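Local coordinates for protein serine protease (Arthrobacter nicotinovorans, PDB 3WY8) that probably cleaves peptide bonds as a trypsin-like serine protease with keratin-degrading activity, this chain being the protease domain, at residues G12-T17 with T54-V59; A41-N46 with Q90-F95; N186-Y191 with Y201-G206. All blocks are in the same frame, centred on the assembly; numbering follows the deposited sequence.

Contact 1: residues G12-T17 with T54-V59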
loop_
_atom_site.group_PDB
_atom_site.type_symbol
_atom_site.label_atom_id
_atom_site.label_comp_id
_atom_site.label_asym_id
_atom_site.label_seq_id
_atom_site.Cartn_x
_atom_site.Cartn_y
_atom_site.Cartn_z
ATOM N N GLY A 12 3.060 1.891 7.584
ATOM C CA GLY A 12 2.255 1.271 8.629
ATOM C C GLY A 12 1.545 -0.019 8.265
ATOM O O GLY A 12 1.454 -0.407 7.098
ATOM N N LYS A 13 1.055 -0.683 9.307
ATOM C CA LYS A 13 0.226 -1.867 9.181
ATOM C C LYS A 13 -1.234 -1.434 9.199
ATOM O O LYS A 13 -1.600 -0.496 9.914
ATOM C CB LYS A 13 0.521 -2.816 10.341
ATOM C CG LYS A 13 -0.097 -4.210 10.206
ATOM C CD LYS A 13 0.303 -5.074 11.398
ATOM C CE LYS A 13 -0.387 -6.435 11.381
ATOM N NZ LYS A 13 0.153 -7.361 10.347
ATOM N N ILE A 14 -2.059 -2.118 8.412
ATOM C CA ILE A 14 -3.491 -1.828 8.340
ATOM C C ILE A 14 -4.294 -3.010 8.866
ATOM O O ILE A 14 -4.022 -4.158 8.507
ATOM C CB ILE A 14 -3.928 -1.515 6.889
ATOM C CG1 ILE A 14 -3.247 -0.237 6.385
ATOM C CG2 ILE A 14 -5.447 -1.375 6.782
ATOM C CD1 ILE A 14 -3.321 -0.058 4.868
ATOM N N PHE A 15 -5.264 -2.714 9.729
ATOM C CA PHE A 15 -6.240 -3.695 10.198
ATOM C C PHE A 15 -7.593 -3.226 9.695
ATOM O O PHE A 15 -7.974 -2.070 9.916
ATOM C CB PHE A 15 -6.257 -3.752 11.726
ATOM C CG PHE A 15 -4.964 -4.216 12.339
ATOM C CD1 PHE A 15 -4.799 -5.548 12.720
ATOM C CD2 PHE A 15 -3.915 -3.321 12.553
ATOM C CE1 PHE A 15 -3.611 -5.983 13.295
ATOM C CE2 PHE A 15 -2.722 -3.746 13.133
ATOM C CZ PHE A 15 -2.571 -5.081 13.510
ATOM N N PHE A 16 -8.328 -4.101 9.014
ATOM C CA PHE A 16 -9.598 -3.665 8.439
ATOM C C PHE A 16 -10.698 -4.717 8.407
ATOM O O PHE A 16 -10.438 -5.910 8.566
ATOM C CB PHE A 16 -9.393 -3.014 7.056
ATOM C CG PHE A 16 -8.935 -3.965 5.976
ATOM C CD1 PHE A 16 -9.821 -4.388 4.990
ATOM C CD2 PHE A 16 -7.615 -4.406 5.923
ATOM C CE1 PHE A 16 -9.410 -5.255 3.972
ATOM C CE2 PHE A 16 -7.191 -5.274 4.907
ATOM C CZ PHE A 16 -8.093 -5.696 3.931
ATOM N N THR A 17 -11.932 -4.244 8.241
ATOM C CA THR A 17 -13.087 -5.110 8.072
ATOM C C THR A 17 -13.669 -4.839 6.691
ATOM O O THR A 17 -13.997 -3.699 6.360
ATOM C CB THR A 17 -14.142 -4.875 9.176
ATOM O OG1 THR A 17 -13.536 -5.079 10.461
ATOM C CG2 THR A 17 -15.309 -5.836 9.024
ATOM N N THR A 54 -15.680 -1.332 6.095
ATOM C CA THR A 54 -16.521 -0.710 7.121
ATOM C C THR A 54 -15.706 -0.177 8.301
ATOM O O THR A 54 -16.183 0.661 9.067
ATOM C CB THR A 54 -17.623 -1.666 7.617
ATOM O OG1 THR A 54 -17.038 -2.918 7.997
ATOM C CG2 THR A 54 -18.659 -1.901 6.514
ATOM N N ASN A 55 -14.478 -0.674 8.441
ATOM C CA ASN A 55 -13.515 -0.145 9.405
ATOM C C ASN A 55 -12.117 -0.322 8.839
ATOM O O ASN A 55 -11.835 -1.336 8.209
ATOM C CB ASN A 55 -13.638 -0.844 10.765
ATOM C CG ASN A 55 -13.057 -0.017 11.906
ATOM O OD1 ASN A 55 -12.217 -0.496 12.671
ATOM N ND2 ASN A 55 -13.497 1.236 12.021
ATOM N N PHE A 56 -11.261 0.675 9.049
ATOM C CA PHE A 56 -9.930 0.719 8.434
ATOM C C PHE A 56 -9.004 1.480 9.371
ATOM O O PHE A 56 -9.177 2.686 9.584
ATOM C CB PHE A 56 -10.025 1.405 7.058
ATOM C CG PHE A 56 -8.718 1.488 6.292
ATOM C CD1 PHE A 56 -8.469 0.623 5.228
ATOM C CD2 PHE A 56 -7.767 2.460 6.598
ATOM C CE1 PHE A 56 -7.286 0.708 4.489
ATOM C CE2 PHE A 56 -6.574 2.554 5.873
ATOM C CZ PHE A 56 -6.336 1.674 4.813
ATOM N N ILE A 57 -8.039 0.762 9.945
ATOM C CA ILE A 57 -7.129 1.317 10.944
ATOM C C ILE A 57 -5.695 1.269 10.431
ATOM O O ILE A 57 -5.223 0.225 9.996
ATOM C CB ILE A 57 -7.220 0.550 12.297
ATOM C CG1 ILE A 57 -8.674 0.436 12.780
ATOM C CG2 ILE A 57 -6.294 1.177 13.362
ATOM C CD1 ILE A 57 -9.395 1.776 13.014
ATOM N N PHE A 58 -5.017 2.412 10.478
ATOM C CA PHE A 58 -3.626 2.520 10.053
ATOM C C PHE A 58 -2.745 2.711 11.277
ATOM O O PHE A 58 -2.988 3.606 12.094
ATOM C CB PHE A 58 -3.481 3.689 9.068
ATOM C CG PHE A 58 -2.090 3.869 8.508
ATOM C CD1 PHE A 58 -1.521 2.909 7.667
ATOM C CD2 PHE A 58 -1.371 5.027 8.786
ATOM C CE1 PHE A 58 -0.242 3.093 7.131
ATOM C CE2 PHE A 58 -0.093 5.222 8.255
ATOM C CZ PHE A 58 0.474 4.250 7.427
ATOM N N VAL A 59 -1.741 1.847 11.422
ATOM C CA VAL A 59 -0.820 1.937 12.551
ATOM C C VAL A 59 0.606 2.207 12.057
ATOM O O VAL A 59 1.330 1.275 11.711
ATOM C CB VAL A 59 -0.854 0.666 13.444
ATOM C CG1 VAL A 59 -0.108 0.920 14.735
ATOM C CG2 VAL A 59 -2.293 0.238 13.745
#

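Contact 2: residues A41-N46 with Q90-F95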
loop_
_atom_site.group_PDB
_atom_site.type_symbol
_atom_site.label_atom_id
_atom_site.label_comp_id
_atom_site.label_asym_id
_atom_site.label_seq_id
_atom_site.Cartn_x
_atom_site.Cartn_y
_atom_site.Cartn_z
ATOM N N ALA A 41 -3.421 -0.838 -1.390
ATOM C CA ALA A 41 -4.019 -1.531 -2.536
ATOM C C ALA A 41 -5.525 -1.330 -2.524
ATOM O O ALA A 41 -6.116 -1.157 -1.464
ATOM C CB ALA A 41 -3.696 -3.014 -2.493
ATOM N N GLY A 42 -6.143 -1.355 -3.703
ATOM C CA GLY A 42 -7.602 -1.271 -3.790
ATOM C C GLY A 42 -8.236 -2.400 -2.996
ATOM O O GLY A 42 -9.222 -2.192 -2.285
ATOM N N HIS A 43 -7.645 -3.592 -3.091
ATOM C CA HIS A 43 -8.187 -4.769 -2.395
ATOM C C HIS A 43 -8.019 -4.736 -0.874
ATOM O O HIS A 43 -8.549 -5.598 -0.166
ATOM C CB HIS A 43 -7.694 -6.086 -3.035
ATOM C CG HIS A 43 -6.306 -6.496 -2.644
ATOM N ND1 HIS A 43 -5.212 -6.304 -3.462
ATOM C CD2 HIS A 43 -5.848 -7.154 -1.553
ATOM C CE1 HIS A 43 -4.135 -6.793 -2.873
ATOM N NE2 HIS A 43 -4.494 -7.319 -1.715
ATOM N N CYS A 44 -7.314 -3.721 -0.376
ATOM C CA CYS A 44 -7.166 -3.514 1.062
ATOM C C CYS A 44 -8.251 -2.603 1.632
ATOM O O CYS A 44 -8.275 -2.345 2.833
ATOM C CB CYS A 44 -5.788 -2.932 1.392
ATOM S SG CYS A 44 -4.389 -4.045 1.068
ATOM N N LEU A 45 -9.144 -2.105 0.781
ATOM C CA LEU A 45 -10.218 -1.238 1.275
ATOM C C LEU A 45 -11.539 -1.323 0.504
ATOM O O LEU A 45 -12.500 -0.634 0.847
ATOM C CB LEU A 45 -9.736 0.223 1.406
ATOM C CG LEU A 45 -9.120 0.956 0.211
ATOM C CD1 LEU A 45 -10.147 1.185 -0.904
ATOM C CD2 LEU A 45 -8.549 2.290 0.683
ATOM N N ASN A 46 -11.581 -2.155 -0.533
ATOM C CA ASN A 46 -12.798 -2.328 -1.326
ATOM C C ASN A 46 -12.860 -3.740 -1.892
ATOM O O ASN A 46 -11.850 -4.266 -2.357
ATOM C CB ASN A 46 -12.872 -1.278 -2.444
ATOM C CG ASN A 46 -14.128 -1.418 -3.295
ATOM O OD1 ASN A 46 -14.197 -2.278 -4.167
ATOM N ND2 ASN A 46 -15.123 -0.572 -3.039
ATOM N N GLN A 90 -5.474 -4.190 -12.899
ATOM C CA GLN A 90 -4.631 -3.135 -13.466
ATOM C C GLN A 90 -4.624 -1.889 -12.586
ATOM O O GLN A 90 -3.637 -1.145 -12.550
ATOM C CB GLN A 90 -5.082 -2.757 -14.882
ATOM C CG GLN A 90 -4.359 -1.528 -15.427
ATOM C CD GLN A 90 -4.422 -1.393 -16.933
ATOM O OE1 GLN A 90 -5.023 -2.217 -17.626
ATOM N NE2 GLN A 90 -3.792 -0.342 -17.450
ATOM N N TYR A 91 -5.732 -1.676 -11.881
ATOM C CA TYR A 91 -5.930 -0.463 -11.103
ATOM C C TYR A 91 -6.074 -0.754 -9.606
ATOM O O TYR A 91 -6.841 -0.090 -8.907
ATOM C CB TYR A 91 -7.144 0.308 -11.646
ATOM C CG TYR A 91 -7.080 0.576 -13.138
ATOM C CD1 TYR A 91 -6.290 1.603 -13.648
ATOM C CD2 TYR A 91 -7.806 -0.206 -14.038
ATOM C CE1 TYR A 91 -6.225 1.852 -15.021
ATOM C CE2 TYR A 91 -7.756 0.041 -15.413
ATOM C CZ TYR A 91 -6.964 1.069 -15.894
ATOM O OH TYR A 91 -6.909 1.318 -17.250
ATOM N N ASP A 92 -5.311 -1.734 -9.118
ATOM C CA ASP A 92 -5.358 -2.128 -7.709
ATOM C C ASP A 92 -4.515 -1.193 -6.837
ATOM O O ASP A 92 -3.467 -1.573 -6.315
ATOM C CB ASP A 92 -4.924 -3.596 -7.539
ATOM C CG ASP A 92 -5.182 -4.133 -6.136
ATOM O OD1 ASP A 92 -5.971 -3.518 -5.387
ATOM O OD2 ASP A 92 -4.591 -5.185 -5.788
ATOM N N THR A 93 -4.982 0.044 -6.705
ATOM C CA THR A 93 -4.410 1.004 -5.774
ATOM C C THR A 93 -5.549 1.872 -5.281
ATOM O O THR A 93 -6.493 2.147 -6.023
ATOM C CB THR A 93 -3.313 1.880 -6.427
ATOM O OG1 THR A 93 -2.202 1.057 -6.795
ATOM C CG2 THR A 93 -2.813 2.959 -5.468
ATOM N N ALA A 94 -5.461 2.281 -4.023
ATOM C CA ALA A 94 -6.463 3.148 -3.434
ATOM C C ALA A 94 -5.844 4.007 -2.342
ATOM O O ALA A 94 -4.710 3.778 -1.920
ATOM C CB ALA A 94 -7.619 2.321 -2.888
ATOM N N PHE A 95 -6.591 5.014 -1.906
ATOM C CA PHE A 95 -6.096 5.952 -0.924
ATOM C C PHE A 95 -7.132 6.149 0.158
ATOM O O PHE A 95 -8.311 6.364 -0.117
ATOM C CB PHE A 95 -5.720 7.286 -1.581
ATOM C CG PHE A 95 -4.685 7.142 -2.654
ATOM C CD1 PHE A 95 -3.332 7.238 -2.349
ATOM C CD2 PHE A 95 -5.063 6.862 -3.966
ATOM C CE1 PHE A 95 -2.364 7.081 -3.342
ATOM C CE2 PHE A 95 -4.103 6.694 -4.966
ATOM C CZ PHE A 95 -2.751 6.809 -4.653
#

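Contact 3: residues N186-Y191 with Y201-G206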
loop_
_atom_site.group_PDB
_atom_site.type_symbol
_atom_site.label_atom_id
_atom_site.label_comp_id
_atom_site.label_asym_id
_atom_site.label_seq_id
_atom_site.Cartn_x
_atom_site.Cartn_y
_atom_site.Cartn_z
ATOM N N ASN A 186 5.792 4.857 -5.968
ATOM C CA ASN A 186 5.373 4.736 -7.362
ATOM C C ASN A 186 4.613 3.438 -7.676
ATOM O O ASN A 186 4.291 3.173 -8.829
ATOM C CB ASN A 186 6.589 4.929 -8.284
ATOM C CG ASN A 186 6.233 4.919 -9.766
ATOM O OD1 ASN A 186 6.805 4.144 -10.533
ATOM N ND2 ASN A 186 5.293 5.777 -10.177
ATOM N N SER A 187 4.332 2.639 -6.641
ATOM C CA SER A 187 3.416 1.491 -6.741
ATOM C C SER A 187 3.091 0.950 -5.349
ATOM O O SER A 187 3.526 1.518 -4.342
ATOM C CB SER A 187 3.985 0.383 -7.640
ATOM O OG SER A 187 2.982 -0.576 -7.947
ATOM N N VAL A 188 2.308 -0.128 -5.305
ATOM C CA VAL A 188 2.006 -0.860 -4.070
ATOM C C VAL A 188 2.106 -2.359 -4.323
ATOM O O VAL A 188 1.972 -2.809 -5.457
ATOM C CB VAL A 188 0.583 -0.552 -3.523
ATOM C CG1 VAL A 188 0.474 0.894 -3.063
ATOM C CG2 VAL A 188 -0.494 -0.876 -4.564
ATOM N N ASN A 189 2.346 -3.133 -3.266
ATOM C CA ASN A 189 2.229 -4.589 -3.350
ATOM C C ASN A 189 0.788 -4.998 -3.666
ATOM O O ASN A 189 -0.138 -4.631 -2.940
ATOM C CB ASN A 189 2.664 -5.235 -2.032
ATOM C CG ASN A 189 4.106 -4.933 -1.680
ATOM O OD1 ASN A 189 4.983 -4.924 -2.544
ATOM N ND2 ASN A 189 4.362 -4.697 -0.395
ATOM N N SER A 190 0.598 -5.750 -4.749
ATOM C CA SER A 190 -0.754 -6.116 -5.184
ATOM C C SER A 190 -1.022 -7.619 -5.232
ATOM O O SER A 190 -1.989 -8.105 -4.635
ATOM C CB SER A 190 -1.074 -5.476 -6.542
ATOM O OG SER A 190 -2.297 -5.981 -7.062
ATOM N N TYR A 191 -0.185 -8.357 -5.954
ATOM C CA TYR A 191 -0.393 -9.792 -6.080
ATOM C C TYR A 191 0.886 -10.575 -6.324
ATOM O O TYR A 191 1.907 -10.025 -6.744
ATOM C CB TYR A 191 -1.428 -10.112 -7.180
ATOM C CG TYR A 191 -0.962 -9.862 -8.606
ATOM C CD1 TYR A 191 -0.329 -10.866 -9.344
ATOM C CD2 TYR A 191 -1.174 -8.627 -9.220
ATOM C CE1 TYR A 191 0.094 -10.639 -10.659
ATOM C CE2 TYR A 191 -0.762 -8.393 -10.534
ATOM C CZ TYR A 191 -0.130 -9.400 -11.242
ATOM O OH TYR A 191 0.285 -9.175 -12.531
ATOM N N TYR A 201 4.035 -8.467 -7.560
ATOM C CA TYR A 201 3.569 -7.559 -8.603
ATOM C C TYR A 201 2.845 -6.354 -8.031
ATOM O O TYR A 201 2.117 -6.464 -7.041
ATOM C CB TYR A 201 2.671 -8.292 -9.600
ATOM C CG TYR A 201 3.455 -9.235 -10.462
ATOM C CD1 TYR A 201 4.074 -8.780 -11.627
ATOM C CD2 TYR A 201 3.616 -10.571 -10.099
ATOM C CE1 TYR A 201 4.830 -9.635 -12.412
ATOM C CE2 TYR A 201 4.365 -11.441 -10.891
ATOM C CZ TYR A 201 4.967 -10.958 -12.042
ATOM O OH TYR A 201 5.714 -11.800 -12.836
ATOM N N GLY A 202 3.071 -5.207 -8.669
ATOM C CA GLY A 202 2.402 -3.959 -8.324
ATOM C C GLY A 202 1.905 -3.255 -9.571
ATOM O O GLY A 202 2.545 -3.337 -10.628
ATOM N N PRO A 203 0.768 -2.547 -9.467
ATOM C CA PRO A 203 0.202 -1.887 -10.644
ATOM C C PRO A 203 1.008 -0.672 -11.103
ATOM O O PRO A 203 1.708 -0.032 -10.305
ATOM C CB PRO A 203 -1.177 -1.431 -10.160
ATOM C CG PRO A 203 -1.006 -1.246 -8.702
ATOM C CD PRO A 203 -0.074 -2.345 -8.275
ATOM N N TYR A 204 0.899 -0.366 -12.391
ATOM C CA TYR A 204 1.508 0.830 -12.938
ATOM C C TYR A 204 0.750 2.054 -12.435
ATOM O O TYR A 204 -0.476 2.122 -12.541
ATOM C CB TYR A 204 1.488 0.793 -14.468
ATOM C CG TYR A 204 2.083 2.039 -15.069
ATOM C CD1 TYR A 204 3.465 2.217 -15.113
ATOM C CD2 TYR A 204 1.265 3.055 -15.567
ATOM C CE1 TYR A 204 4.023 3.369 -15.647
ATOM C CE2 TYR A 204 1.813 4.214 -16.108
ATOM C CZ TYR A 204 3.190 4.361 -16.144
ATOM O OH TYR A 204 3.733 5.503 -16.682
ATOM N N TRP A 205 1.479 3.012 -11.872
ATOM C CA TRP A 205 0.853 4.232 -11.380
ATOM C C TRP A 205 0.696 5.253 -12.503
ATOM O O TRP A 205 1.585 6.072 -12.759
ATOM C CB TRP A 205 1.610 4.787 -10.171
ATOM C CG TRP A 205 1.110 4.211 -8.871
ATOM C CD1 TRP A 205 0.425 3.037 -8.697
ATOM C CD2 TRP A 205 1.253 4.787 -7.571
ATOM N NE1 TRP A 205 0.130 2.854 -7.371
ATOM C CE2 TRP A 205 0.632 3.911 -6.655
ATOM C CE3 TRP A 205 1.852 5.959 -7.089
ATOM C CZ2 TRP A 205 0.587 4.174 -5.280
ATOM C CZ3 TRP A 205 1.804 6.220 -5.720
ATOM C CH2 TRP A 205 1.175 5.333 -4.835
ATOM N N GLY A 206 -0.452 5.172 -13.176
ATOM C CA GLY A 206 -0.742 6.014 -14.324
ATOM C C GLY A 206 -1.818 7.043 -14.052
ATOM O O GLY A 206 -2.055 7.416 -12.910
HETATM O O HOH W 1 4.357 5.527 -12.971
HETATM O O HOH W 2 4.263 2.242 -11.408
#

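Contact 1: residues G12-T17 with T54-V59
Ile14 and Phe56 meet on one face of the antiparallel pairing between 12-17 and 54-59, where a methyl group sits on a ring. The CG2 of Ile14 lies over the Phe56 ring, 3.8 Å from its centroid and 20° off the normal, while Ile14 CD1 reaches the far corner of the ring at Phe56 CZ (3.5 Å). With CG anti to the backbone N (chi1 -179°), the Phe56 side chain leans toward 12-17 and brings its ring under the isoleucine. Phe58 turns the same way, but Ile14 CG1 lies in the plane of its ring at the edge, 3.8 Å from Phe58 CD1. The CE1 of Phe58 also comes within 3.4 Å of the CA of Gly12, where a CB would clash with the ring. On the other face Phe15, Ile57 and Val59 pack more loosely, the CG2 of Val59 lying at the edge of the Phe15 ring.

Behind these side chains the backbones of Lys13, Phe15 and Thr17 pair with Val59, Ile57 and Asn55; the bond from Ile57 N to Phe15 O is 2.8 Å long. Thr54 N extends the ladder to Thr17 O. Farther out, Ile14 and Phe16 touch Cys25 on strand 21-29, and Phe56 touches Ala74 and Leu77. Pairing strand 11-18, the first of the barrel, with strand 55-60 closes the six-stranded barrel of the trypsin-like fold, with Ile14, Phe56 and Phe58 buried.

Contact 2: residues A41-N46 with Q90-F95
The 3-10 turn at 42-44 passes beside the extended chain leading into strand 94-98, the CA atoms of Ala41 and Thr93 being 4.1 Å apart. Asp92, at the centre of an inverse gamma turn, spans the gap with both carboxylate oxygens. OD1 accepts from His43 N at 2.8 Å, and OD2 accepts from His43 ND1 at 2.7 Å, each through its syn lone pair. OD2 lies in the plane of the imidazole, 1° out, although the carboxylate itself is turned 40° from the ring. The His43 CG sits between its backbone N and carbonyl carbon (chi1 79°), which keeps ND1 on the side of the backbone N-H so that one carboxylate can take both. OD2 also bonds to Ser190, and His43 NE2 to Ser171, a geometry consistent with the Ser-His-Asp charge relay of trypsin-like proteases. An asparagine in place of Asp92, with one carbonyl oxygen and an NH2, would probably leave either His43 N or His43 ND1 facing a donor, and the imidazole freer to turn. Gly42 CA lies 3.7 Å from Ala94 CB, whose other neighbour, Leu45 CD1, presses unusually close at 3.4 Å. Thr93 points away from the turn, its hydroxyl bonded to Trp205 NE1.

Contact 3: residues N186-Y191 with Y201-G206
Segments 186-191 and 201-206 run roughly antiparallel, their end-to-end directions 145° apart, and join in a single bridge between Tyr191 and Tyr201. Here Tyr201 O accepts from both Ser190 N (2.8 Å) and Tyr191 N (3.2 Å), so two residues face one: a classic beta bulge. Tyr201 N answers with a bond to Tyr191 O.

The two tyrosine side chains then fold together. Tyr191 CG lies between its backbone N and carbonyl carbon (chi1 71°), laying the ring beneath Tyr201, whose CB sits over the ring centre, 3.5 Å from the centroid. The rings themselves are near parallel, with planes 12° apart, but slid so far that they barely overlap. The hydroxyl of Tyr191 is held beyond the pair by Asp151 and Thr159.

Farther along, Ser187 OG donates to Pro203 O at 2.7 Å, bridging the two segments where no backbone bond does. Gly202 passes close to Val188 O and Ser187 OG, and a CB there would clash with both. Pro203 CD packs against Val188 CG2. At the other end Trp205, the centre of an inverse gamma turn, lays one indole face along the backbone of Asn186 and Ser187: Ser187 CA lies over the face of the five-membered ring, 3.7 Å from its centroid. Two waters complete this end, one between Asn186 ND2 and Trp205 O, the other between Asn186 O and Trp205 N.

Strand 185-188 pairs with strand 174-177 and strand 199-202 with strand 160-163, both within the second sheet; Trp205 lies in the loop between strand 199-202 and helix 207-218, and Gly206 takes the N-cap position just before that helix.

How the contacts relate
Contact 1 joins strands of the six-stranded barrel, contact 3 lies at the end of two strands of the seven-stranded sheet and in the loops that follow them, and contact 2 lies between them, sharing the barrel with contact 1 through strand 94-98. Centres of contacts 1 and 2 are about 13 Å apart, those of 2 and 3 about 9 Å, and those of 1 and 3 about 19 Å, on opposite sides of the chain's centre. Along the chain the segments of contacts 1 and 2 alternate, and contact 3 follows both. Phe16 CE1 packs 3.3 Å from Cys44 O, setting the barrel wall against the turn carrying His43. The loops of contact 3 meet contact 2 by hydrogen bonds, joining the two halves of the fold at the probable catalytic site.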